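Local coordinates for protein hemoglobin subunit beta (Isurus oxyrinchus, PDB 3MKB) that probably binds oxygen at its haem iron and carries it in shark blood as the beta subunit of a tetrameric haemoglobin, at residues I23-M31 / L96-L107. Sequence-based numbering, arbitrary orientation.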
ATOM      1  N   ILE B  23      24.248 -12.304   0.643  1.00 31.57           N
ATOM      2  CA  ILE B  23      23.038 -11.607   1.043  1.00 30.78           C
ATOM      3  C   ILE B  23      21.950 -11.561  -0.060  1.00 31.17           C
ATOM      4  O   ILE B  23      20.813 -11.888   0.224  1.00 31.32           O
ATOM      5  CB  ILE B  23      23.370 -10.172   1.539  1.00 31.41           C
ATOM      6  CG1 ILE B  23      24.310 -10.211   2.764  1.00 30.12           C
ATOM      7  CG2 ILE B  23      22.121  -9.375   1.800  1.00 31.72           C
ATOM      8  CD1 ILE B  23      24.959  -8.828   3.095  1.00 29.88           C
ATOM      9  N   GLY B  24      22.290 -11.103  -1.281  1.00 29.05           N
ATOM     10  CA  GLY B  24      21.363 -11.028  -2.400  1.00 29.92           C
ATOM     11  C   GLY B  24      20.785 -12.384  -2.778  1.00 29.98           C
ATOM     12  O   GLY B  24      19.576 -12.514  -3.039  1.00 29.68           O
ATOM     13  N   THR B  25      21.637 -13.395  -2.737  1.00 28.55           N
ATOM     14  CA  THR B  25      21.227 -14.754  -3.070  1.00 31.50           C
ATOM     15  C   THR B  25      20.131 -15.196  -2.065  1.00 30.84           C
ATOM     16  O   THR B  25      19.044 -15.574  -2.484  1.00 32.64           O
ATOM     17  CB  THR B  25      22.439 -15.729  -3.098  1.00 28.92           C
ATOM     18  OG1 THR B  25      23.352 -15.295  -4.124  1.00 32.73           O
ATOM     19  CG2 THR B  25      21.986 -17.135  -3.430  1.00 35.76           C
ATOM     20  N   LYS B  26      20.411 -15.095  -0.777  1.00 30.74           N
ATOM     21  CA  LYS B  26      19.417 -15.409   0.276  1.00 31.15           C
ATOM     22  C   LYS B  26      18.203 -14.523   0.197  1.00 30.98           C
ATOM     23  O   LYS B  26      17.104 -15.002   0.417  1.00 30.97           O
ATOM     24  CB  LYS B  26      20.005 -15.284   1.677  1.00 30.95           C
ATOM     25  CG  LYS B  26      21.259 -16.092   1.889  1.00 33.50           C
ATOM     26  CD  LYS B  26      21.857 -15.816   3.256  1.00 37.09           C
ATOM     27  CE  LYS B  26      23.269 -16.389   3.357  1.00 39.61           C
ATOM     28  NZ  LYS B  26      23.908 -16.132   4.697  1.00 41.50           N
ATOM     29  N   ALA B  27      18.386 -13.221  -0.094  1.00 30.52           N
ATOM     30  CA  ALA B  27      17.185 -12.327  -0.180  1.00 31.16           C
ATOM     31  C   ALA B  27      16.211 -12.746  -1.305  1.00 32.13           C
ATOM     32  O   ALA B  27      14.995 -12.756  -1.119  1.00 31.96           O
ATOM     33  CB  ALA B  27      17.569 -10.859  -0.339  1.00 29.26           C
ATOM     34  N   LEU B  28      16.772 -13.025  -2.481  1.00 32.61           N
ATOM     35  CA  LEU B  28      16.026 -13.522  -3.613  1.00 34.02           C
ATOM     36  C   LEU B  28      15.272 -14.817  -3.256  1.00 33.32           C
ATOM     37  O   LEU B  28      14.056 -14.965  -3.570  1.00 32.23           O
ATOM     38  CB  LEU B  28      17.019 -13.755  -4.776  1.00 33.65           C
ATOM     39  CG  LEU B  28      16.792 -13.359  -6.222  1.00 36.82           C
ATOM     40  CD1 LEU B  28      16.634 -14.612  -7.129  1.00 39.49           C
ATOM     41  CD2 LEU B  28      15.691 -12.299  -6.513  1.00 35.84           C
ATOM     42  N   GLU B  29      16.002 -15.751  -2.633  1.00 33.28           N
ATOM     43  CA  GLU B  29      15.457 -17.062  -2.233  1.00 35.06           C
ATOM     44  C   GLU B  29      14.314 -16.885  -1.241  1.00 34.36           C
ATOM     45  O   GLU B  29      13.237 -17.518  -1.359  1.00 35.02           O
ATOM     46  CB  GLU B  29      16.570 -17.989  -1.662  1.00 33.87           C
ATOM     47  CG  GLU B  29      17.502 -18.517  -2.779  1.00 37.50           C
ATOM     48  CD  GLU B  29      18.782 -19.222  -2.267  1.00 38.60           C
ATOM     49  OE1 GLU B  29      19.150 -19.086  -1.059  1.00 40.18           O
ATOM     50  OE2 GLU B  29      19.435 -19.860  -3.118  1.00 42.01           O
ATOM     51  N   ARG B  30      14.533 -15.991  -0.283  1.00 32.70           N
ATOM     52  CA  ARG B  30      13.517 -15.642   0.664  1.00 31.41           C
ATOM     53  C   ARG B  30      12.287 -15.068   0.022  1.00 32.63           C
ATOM     54  O   ARG B  30      11.141 -15.460   0.362  1.00 32.67           O
ATOM     55  CB  ARG B  30      14.079 -14.646   1.700  1.00 32.04           C
ATOM     56  CG  ARG B  30      13.066 -14.201   2.798  1.00 28.60           C
ATOM     57  CD  ARG B  30      13.805 -13.269   3.852  1.00 31.20           C
ATOM     58  NE  ARG B  30      14.936 -13.975   4.443  1.00 30.01           N
ATOM     59  CZ  ARG B  30      14.848 -14.762   5.520  1.00 32.39           C
ATOM     60  NH1 ARG B  30      13.677 -14.926   6.135  1.00 35.28           N
ATOM     61  NH2 ARG B  30      15.930 -15.387   5.983  1.00 30.17           N
ATOM     62  N   MET B  31      12.502 -14.119  -0.888  1.00 32.09           N
ATOM     63  CA  MET B  31      11.385 -13.438  -1.558  1.00 32.23           C
ATOM     64  C   MET B  31      10.532 -14.477  -2.296  1.00 32.30           C
ATOM     65  O   MET B  31       9.322 -14.409  -2.264  1.00 30.79           O
ATOM     66  CB  MET B  31      11.904 -12.392  -2.529  1.00 31.47           C
ATOM     67  CG  MET B  31      10.793 -11.629  -3.295  1.00 31.22           C
ATOM     68  SD  MET B  31      11.500 -10.743  -4.698  1.00 32.91           S
ATOM     69  CE  MET B  31      12.120 -12.109  -5.698  1.00 38.28           C
ATOM     70  N   LEU B  96      11.594  -7.534  -3.024  1.00 20.00           N
ATOM     71  CA  LEU B  96      13.007  -7.832  -3.073  1.00 20.00           C
ATOM     72  C   LEU B  96      13.791  -7.057  -2.039  1.00 20.00           C
ATOM     73  O   LEU B  96      14.499  -7.626  -1.279  1.00 29.41           O
ATOM     74  CB  LEU B  96      13.590  -7.570  -4.453  1.00 20.00           C
ATOM     75  CG  LEU B  96      15.066  -7.927  -4.562  1.00 20.00           C
ATOM     76  CD1 LEU B  96      15.304  -9.353  -4.127  1.00 20.00           C
ATOM     77  CD2 LEU B  96      15.589  -7.707  -5.970  1.00 20.00           C
ATOM     78  N   THR B  97      13.655  -5.741  -2.032  1.00 31.04           N
ATOM     79  CA  THR B  97      14.442  -4.920  -1.106  1.00 31.33           C
ATOM     80  C   THR B  97      14.050  -5.199   0.345  1.00 31.03           C
ATOM     81  O   THR B  97      14.884  -5.219   1.180  1.00 30.63           O
ATOM     82  CB  THR B  97      14.358  -3.441  -1.428  1.00 31.17           C
ATOM     83  OG1 THR B  97      12.999  -2.993  -1.285  1.00 32.81           O
ATOM     84  CG2 THR B  97      14.902  -3.141  -2.866  1.00 34.36           C
ATOM     85  N   ASP B  98      12.781  -5.454   0.633  1.00 32.13           N
ATOM     86  CA  ASP B  98      12.372  -5.821   2.026  1.00 30.20           C
ATOM     87  C   ASP B  98      13.028  -7.139   2.469  1.00 30.39           C
ATOM     88  O   ASP B  98      13.368  -7.316   3.636  1.00 30.84           O
ATOM     89  CB  ASP B  98      10.836  -5.919   2.173  1.00 30.52           C
ATOM     90  CG  ASP B  98      10.152  -4.540   2.153  1.00 29.04           C
ATOM     91  OD1 ASP B  98      10.817  -3.496   2.431  1.00 28.42           O
ATOM     92  OD2 ASP B  98       8.950  -4.488   1.822  1.00 30.35           O
ATOM     93  N   SER B  99      13.217  -8.064   1.541  1.00 29.10           N
ATOM     94  CA  SER B  99      13.891  -9.312   1.871  1.00 28.23           C
ATOM     95  C   SER B  99      15.361  -9.075   2.136  1.00 26.43           C
ATOM     96  O   SER B  99      15.940  -9.761   2.903  1.00 24.90           O
ATOM     97  CB  SER B  99      13.773 -10.305   0.714  1.00 28.59           C
ATOM     98  OG  SER B  99      12.432 -10.498   0.347  1.00 29.04           O
ATOM     99  N   PHE B 100      15.946  -8.101   1.446  1.00 28.46           N
ATOM    100  CA  PHE B 100      17.310  -7.718   1.630  1.00 28.05           C
ATOM    101  C   PHE B 100      17.458  -7.200   3.026  1.00 26.71           C
ATOM    102  O   PHE B 100      18.442  -7.485   3.700  1.00 27.35           O
ATOM    103  CB  PHE B 100      17.689  -6.560   0.686  1.00 29.47           C
ATOM    104  CG  PHE B 100      18.519  -6.986  -0.460  1.00 32.64           C
ATOM    105  CD1 PHE B 100      19.896  -7.014  -0.341  1.00 33.64           C
ATOM    106  CD2 PHE B 100      17.910  -7.391  -1.665  1.00 34.72           C
ATOM    107  CE1 PHE B 100      20.710  -7.434  -1.388  1.00 31.79           C
ATOM    108  CE2 PHE B 100      18.700  -7.796  -2.749  1.00 37.32           C
ATOM    109  CZ  PHE B 100      20.113  -7.820  -2.612  1.00 37.51           C
ATOM    110  N   ILE B 101      16.523  -6.339   3.409  1.00 27.81           N
ATOM    111  CA  ILE B 101      16.531  -5.780   4.776  1.00 27.03           C
ATOM    112  C   ILE B 101      16.464  -6.908   5.802  1.00 27.45           C
ATOM    113  O   ILE B 101      17.176  -6.874   6.792  1.00 27.78           O
ATOM    114  CB  ILE B 101      15.375  -4.775   4.958  1.00 27.13           C
ATOM    115  CG1 ILE B 101      15.743  -3.495   4.196  1.00 29.32           C
ATOM    116  CG2 ILE B 101      15.177  -4.426   6.455  1.00 27.28           C
ATOM    117  CD1 ILE B 101      14.634  -2.605   3.938  1.00 30.60           C
ATOM    118  N   VAL B 102      15.599  -7.910   5.568  1.00 26.27           N
ATOM    119  CA  VAL B 102      15.545  -9.071   6.481  1.00 26.49           C
ATOM    120  C   VAL B 102      16.930  -9.754   6.519  1.00 26.43           C
ATOM    121  O   VAL B 102      17.353 -10.169   7.587  1.00 26.27           O
ATOM    122  CB  VAL B 102      14.406 -10.031   6.130  1.00 26.58           C
ATOM    123  CG1 VAL B 102      14.535 -11.431   6.893  1.00 28.00           C
ATOM    124  CG2 VAL B 102      13.067  -9.375   6.497  1.00 26.22           C
ATOM    125  N   GLU B 103      17.657  -9.783   5.377  1.00 26.18           N
ATOM    126  CA  GLU B 103      18.948 -10.474   5.356  1.00 26.73           C
ATOM    127  C   GLU B 103      20.026  -9.621   6.039  1.00 27.01           C
ATOM    128  O   GLU B 103      20.884 -10.138   6.708  1.00 28.13           O
ATOM    129  CB  GLU B 103      19.377 -10.893   3.958  1.00 26.33           C
ATOM    130  CG  GLU B 103      18.605 -12.108   3.374  1.00 29.11           C
ATOM    131  CD  GLU B 103      18.643 -13.338   4.263  1.00 29.84           C
ATOM    132  OE1 GLU B 103      17.678 -14.153   4.136  1.00 30.08           O
ATOM    133  OE2 GLU B 103      19.635 -13.530   5.029  1.00 27.85           O
ATOM    134  N   LEU B 104      19.954  -8.317   5.851  1.00 25.47           N
ATOM    135  CA  LEU B 104      20.821  -7.395   6.659  1.00 26.19           C
ATOM    136  C   LEU B 104      20.591  -7.473   8.195  1.00 26.08           C
ATOM    137  O   LEU B 104      21.527  -7.345   8.946  1.00 26.96           O
ATOM    138  CB  LEU B 104      20.624  -5.969   6.146  1.00 25.76           C
ATOM    139  CG  LEU B 104      21.174  -5.707   4.721  1.00 26.40           C
ATOM    140  CD1 LEU B 104      20.530  -4.404   4.129  1.00 27.87           C
ATOM    141  CD2 LEU B 104      22.774  -5.663   4.697  1.00 29.12           C
ATOM    142  N   ALA B 105      19.342  -7.634   8.626  1.00 24.89           N
ATOM    143  CA  ALA B 105      18.986  -7.908  10.029  1.00 26.15           C
ATOM    144  C   ALA B 105      19.660  -9.195  10.564  1.00 26.56           C
ATOM    145  O   ALA B 105      20.230  -9.237  11.657  1.00 28.72           O
ATOM    146  CB  ALA B 105      17.423  -7.972  10.172  1.00 23.93           C
ATOM    147  N   HIS B 106      19.605 -10.246   9.767  1.00 27.77           N
ATOM    148  CA  HIS B 106      20.178 -11.547  10.088  1.00 28.92           C
ATOM    149  C   HIS B 106      21.716 -11.435  10.198  1.00 28.92           C
ATOM    150  O   HIS B 106      22.341 -12.128  10.986  1.00 29.93           O
ATOM    151  CB  HIS B 106      19.708 -12.609   9.033  1.00 29.66           C
ATOM    152  CG  HIS B 106      18.867 -13.718   9.635  1.00 35.08           C
ATOM    153  ND1 HIS B 106      18.776 -14.983   9.095  1.00 36.51           N
ATOM    154  CD2 HIS B 106      18.214 -13.774  10.817  1.00 37.17           C
ATOM    155  CE1 HIS B 106      18.022 -15.733   9.871  1.00 42.88           C
ATOM    156  NE2 HIS B 106      17.665 -15.017  10.926  1.00 42.24           N
ATOM    157  N   LEU B 107      22.329 -10.549   9.411  1.00 27.87           N
ATOM    158  CA  LEU B 107      23.799 -10.410   9.447  1.00 25.64           C
ATOM    159  C   LEU B 107      24.189  -9.534  10.614  1.00 26.11           C
ATOM    160  O   LEU B 107      25.170  -9.776  11.362  1.00 26.65           O
ATOM    161  CB  LEU B 107      24.243  -9.780   8.109  1.00 25.73           C
ATOM    162  CG  LEU B 107      25.696  -9.332   8.045  1.00 26.16           C
ATOM    163  CD1 LEU B 107      26.592 -10.592   7.985  1.00 27.85           C
ATOM    164  CD2 LEU B 107      25.838  -8.543   6.784  1.00 28.18           C
TER
HETATM  165  O   HOH W   1      17.063 -16.785   2.777  1.00 41.55           O
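Val102 CG1 lies over one face of the Arg30 guanidinium, while Glu103 OE1 sits at its edge in plane; Ala27 CB rests over one face of the Phe100 ring as a CH-pi contact, 4.0 Å from the centroid, and Leu96 O lies at the ring's edge, in plane. Both groups belong to the crossing of the B and G helices of the globin fold, which illustrates how a small residue lets two helices come close. The axes of 23-31 and 96-107 approach to 8.2 Å at a crossing angle of 123°, and at Ala27 and Ser99 the CA atoms are 4.9 Å apart. Ala27 O touches Ser99 CB; Ser99 OG is hydrogen-bonded to Leu95 O, one turn back. About one turn before Ala27, Gly24 presents bare backbone to the ring, its CA 3.4 Å from Phe100 CZ. Ile23 fits as a knob among Phe100, Glu103, Leu104 and Leu107. Towards the haem, Met31 SD packs on Leu96 CB, and Leu96 itself touches the porphyrin. Arg30, with CG anti to the backbone N (chi1 -179°), reaches out across its own helix, runs along helix 93-108 and bends at chi3 to lay NE and NH2 side-on to a single carboxylate oxygen of this largely buried salt bridge. NH1 is hydrogen-bonded to His121 ND1 of the alpha subunit, and NH2 also to Phe116 O of that subunit. Glu103 OE1 accepts from Arg30 NE and NH2, both at 2.8 Å, from one face of the carboxylate, and takes a third hydrogen from a water that also donates to Lys26 O.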